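Local atomic coordinates of ribonuclease S-F11 (Nicotiana alata, PDB entry 1IOO), a protein that cleaves RNA as a secreted T2-family ribonuclease of the style and takes part in gametophytic self-incompatibility, by which the plant rejects its own pollen. Residues 86-91 against 99-104. Residues are numbered along the deposited sequence; the frame is centred on the assembly and turned at random.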
# COMPACT_ATOMS: atom_id res chain seq x y z
N TYR A 86 5.25 -3.70 -13.27
CA TYR A 86 5.09 -4.99 -12.62
C TYR A 86 3.76 -5.09 -11.89
O TYR A 86 3.04 -6.08 -12.01
CB TYR A 86 6.24 -5.23 -11.63
CG TYR A 86 6.19 -6.58 -10.97
CD1 TYR A 86 6.25 -7.75 -11.73
CD2 TYR A 86 6.12 -6.70 -9.59
CE1 TYR A 86 6.23 -9.01 -11.12
CE2 TYR A 86 6.11 -7.94 -8.97
CZ TYR A 86 6.17 -9.09 -9.74
OH TYR A 86 6.19 -10.33 -9.13
N GLN A 87 3.44 -4.04 -11.13
CA GLN A 87 2.20 -4.02 -10.36
C GLN A 87 0.98 -4.04 -11.27
O GLN A 87 -0.03 -4.67 -10.95
CB GLN A 87 2.16 -2.78 -9.46
CG GLN A 87 3.18 -2.85 -8.31
CD GLN A 87 2.89 -3.97 -7.32
OE1 GLN A 87 3.82 -4.59 -6.79
NE2 GLN A 87 1.62 -4.23 -7.05
N TYR A 88 1.07 -3.36 -12.41
CA TYR A 88 -0.04 -3.33 -13.36
C TYR A 88 -0.29 -4.71 -13.97
O TYR A 88 -1.43 -5.16 -14.08
CB TYR A 88 0.21 -2.32 -14.47
CG TYR A 88 -0.96 -2.19 -15.42
CD1 TYR A 88 -2.21 -1.80 -14.94
CD2 TYR A 88 -0.83 -2.47 -16.78
CE1 TYR A 88 -3.30 -1.69 -15.79
CE2 TYR A 88 -1.92 -2.37 -17.64
CZ TYR A 88 -3.15 -1.97 -17.14
OH TYR A 88 -4.24 -1.85 -17.98
N ILE A 89 0.78 -5.37 -14.39
CA ILE A 89 0.65 -6.68 -15.02
C ILE A 89 0.22 -7.75 -14.01
O ILE A 89 -0.62 -8.60 -14.32
CB ILE A 89 1.96 -7.09 -15.70
CG1 ILE A 89 2.20 -6.17 -16.90
CG2 ILE A 89 1.91 -8.55 -16.15
CD1 ILE A 89 3.52 -6.36 -17.57
N LYS A 90 0.76 -7.69 -12.80
CA LYS A 90 0.44 -8.70 -11.80
C LYS A 90 -0.92 -8.47 -11.13
O LYS A 90 -1.64 -9.42 -10.86
CB LYS A 90 1.54 -8.74 -10.73
CG LYS A 90 1.34 -9.83 -9.68
CD LYS A 90 2.50 -9.86 -8.70
CE LYS A 90 2.34 -11.01 -7.71
NZ LYS A 90 3.51 -11.10 -6.79
N HIS A 91 -1.26 -7.21 -10.86
CA HIS A 91 -2.51 -6.92 -10.15
C HIS A 91 -3.52 -6.16 -11.00
O HIS A 91 -4.71 -6.47 -10.97
CB HIS A 91 -2.18 -6.17 -8.86
CG HIS A 91 -1.45 -7.01 -7.87
ND1 HIS A 91 -2.03 -8.09 -7.23
CD2 HIS A 91 -0.16 -6.97 -7.44
CE1 HIS A 91 -1.14 -8.67 -6.46
NE2 HIS A 91 0.01 -8.02 -6.56
N TYR A 99 -11.66 -1.07 -14.99
CA TYR A 99 -10.58 -0.10 -15.11
C TYR A 99 -9.65 -0.37 -16.28
O TYR A 99 -9.49 -1.50 -16.75
CB TYR A 99 -9.71 -0.11 -13.85
CG TYR A 99 -10.49 0.03 -12.57
CD1 TYR A 99 -10.90 -1.10 -11.87
CD2 TYR A 99 -10.88 1.28 -12.11
CE1 TYR A 99 -11.70 -0.99 -10.74
CE2 TYR A 99 -11.69 1.40 -11.00
CZ TYR A 99 -12.09 0.27 -10.32
OH TYR A 99 -12.93 0.40 -9.24
N ASN A 100 -9.05 0.71 -16.77
CA ASN A 100 -7.99 0.63 -17.75
C ASN A 100 -6.70 1.07 -17.08
O ASN A 100 -6.72 1.38 -15.89
CB ASN A 100 -8.30 1.48 -19.00
CG ASN A 100 -8.59 2.93 -18.68
OD1 ASN A 100 -7.82 3.59 -17.99
ND2 ASN A 100 -9.71 3.43 -19.19
N GLN A 101 -5.58 1.08 -17.79
CA GLN A 101 -4.34 1.46 -17.14
C GLN A 101 -4.44 2.83 -16.46
O GLN A 101 -4.04 3.00 -15.31
CB GLN A 101 -3.17 1.48 -18.11
CG GLN A 101 -1.84 1.69 -17.39
CD GLN A 101 -0.68 1.84 -18.34
OE1 GLN A 101 -0.63 1.18 -19.38
NE2 GLN A 101 0.26 2.71 -18.00
N ASN A 102 -5.01 3.79 -17.18
CA ASN A 102 -5.13 5.15 -16.66
C ASN A 102 -6.05 5.24 -15.45
O ASN A 102 -5.72 5.92 -14.47
CB ASN A 102 -5.62 6.09 -17.76
CG ASN A 102 -4.55 6.37 -18.80
OD1 ASN A 102 -4.83 6.95 -19.86
ND2 ASN A 102 -3.32 5.99 -18.50
N THR A 103 -7.20 4.59 -15.49
CA THR A 103 -8.14 4.68 -14.38
C THR A 103 -7.72 3.80 -13.20
O THR A 103 -8.10 4.07 -12.07
CB THR A 103 -9.58 4.39 -14.81
OG1 THR A 103 -9.66 3.09 -15.37
CG2 THR A 103 -10.02 5.41 -15.84
N TYR A 104 -6.93 2.77 -13.47
CA TYR A 104 -6.41 1.93 -12.40
C TYR A 104 -5.42 2.73 -11.55
O TYR A 104 -5.53 2.80 -10.32
CB TYR A 104 -5.74 0.68 -12.97
CG TYR A 104 -4.95 -0.12 -11.95
CD1 TYR A 104 -3.56 -0.04 -11.91
CD2 TYR A 104 -5.59 -0.97 -11.05
CE1 TYR A 104 -2.82 -0.79 -11.00
CE2 TYR A 104 -4.86 -1.74 -10.13
CZ TYR A 104 -3.47 -1.64 -10.11
OH TYR A 104 -2.72 -2.37 -9.22
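Tyr88 of helix 82-92 lays its phenol ring across the first turn of helix 101-113, where Gln101 covers one face and Tyr104 meets an edge. CG of Gln101 sits almost over the middle of the ring, 3.9 Å from the centroid of Tyr88 and 12° off the normal, a CH-pi contact with the Gln101 chain running roughly perpendicular to the Tyr88 side chain. Tyr88 reaches the start of the neighbouring helix because its CG stands anti to the backbone N (chi1 -176°), and its OH stops 3.5 Å from CB of Gln101. The extended Gln101 chain carries its amide past the ring to Ser53, whose carbonyl oxygen accepts from NE2. On the inner side, CD1 of Tyr88 touches CD1 of Tyr104 at 3.8 Å; the two tyrosines pass antiparallel, their ring planes inclined at 54°. Without the Tyr88 ring, as with an alanine here, CG of Gln101 would probably lose its aromatic floor and a gap would open beside the Tyr104 ring. Helix 82-92 of this RNase T2 fold carries His91, the catalytic proton acceptor, and Gln87, probably also of the active site, and the contact packs the following helix against its flank. The Tyr104 hydroxyl approaches CB of His91 to 3.9 Å and hydrogen-bonds to the carbonyl of Leu34 on strand 30-37, while the imidazole of His91 stacks with Trp35. Packing thins toward exposed Asn100 and Thr103, which meet each other in a capping box at the helix start: Thr103 N donates to OD1 of Asn100 at 2.8 Å, and Asn100 N returns a bond to OG1 of Thr103, also 2.8 Å.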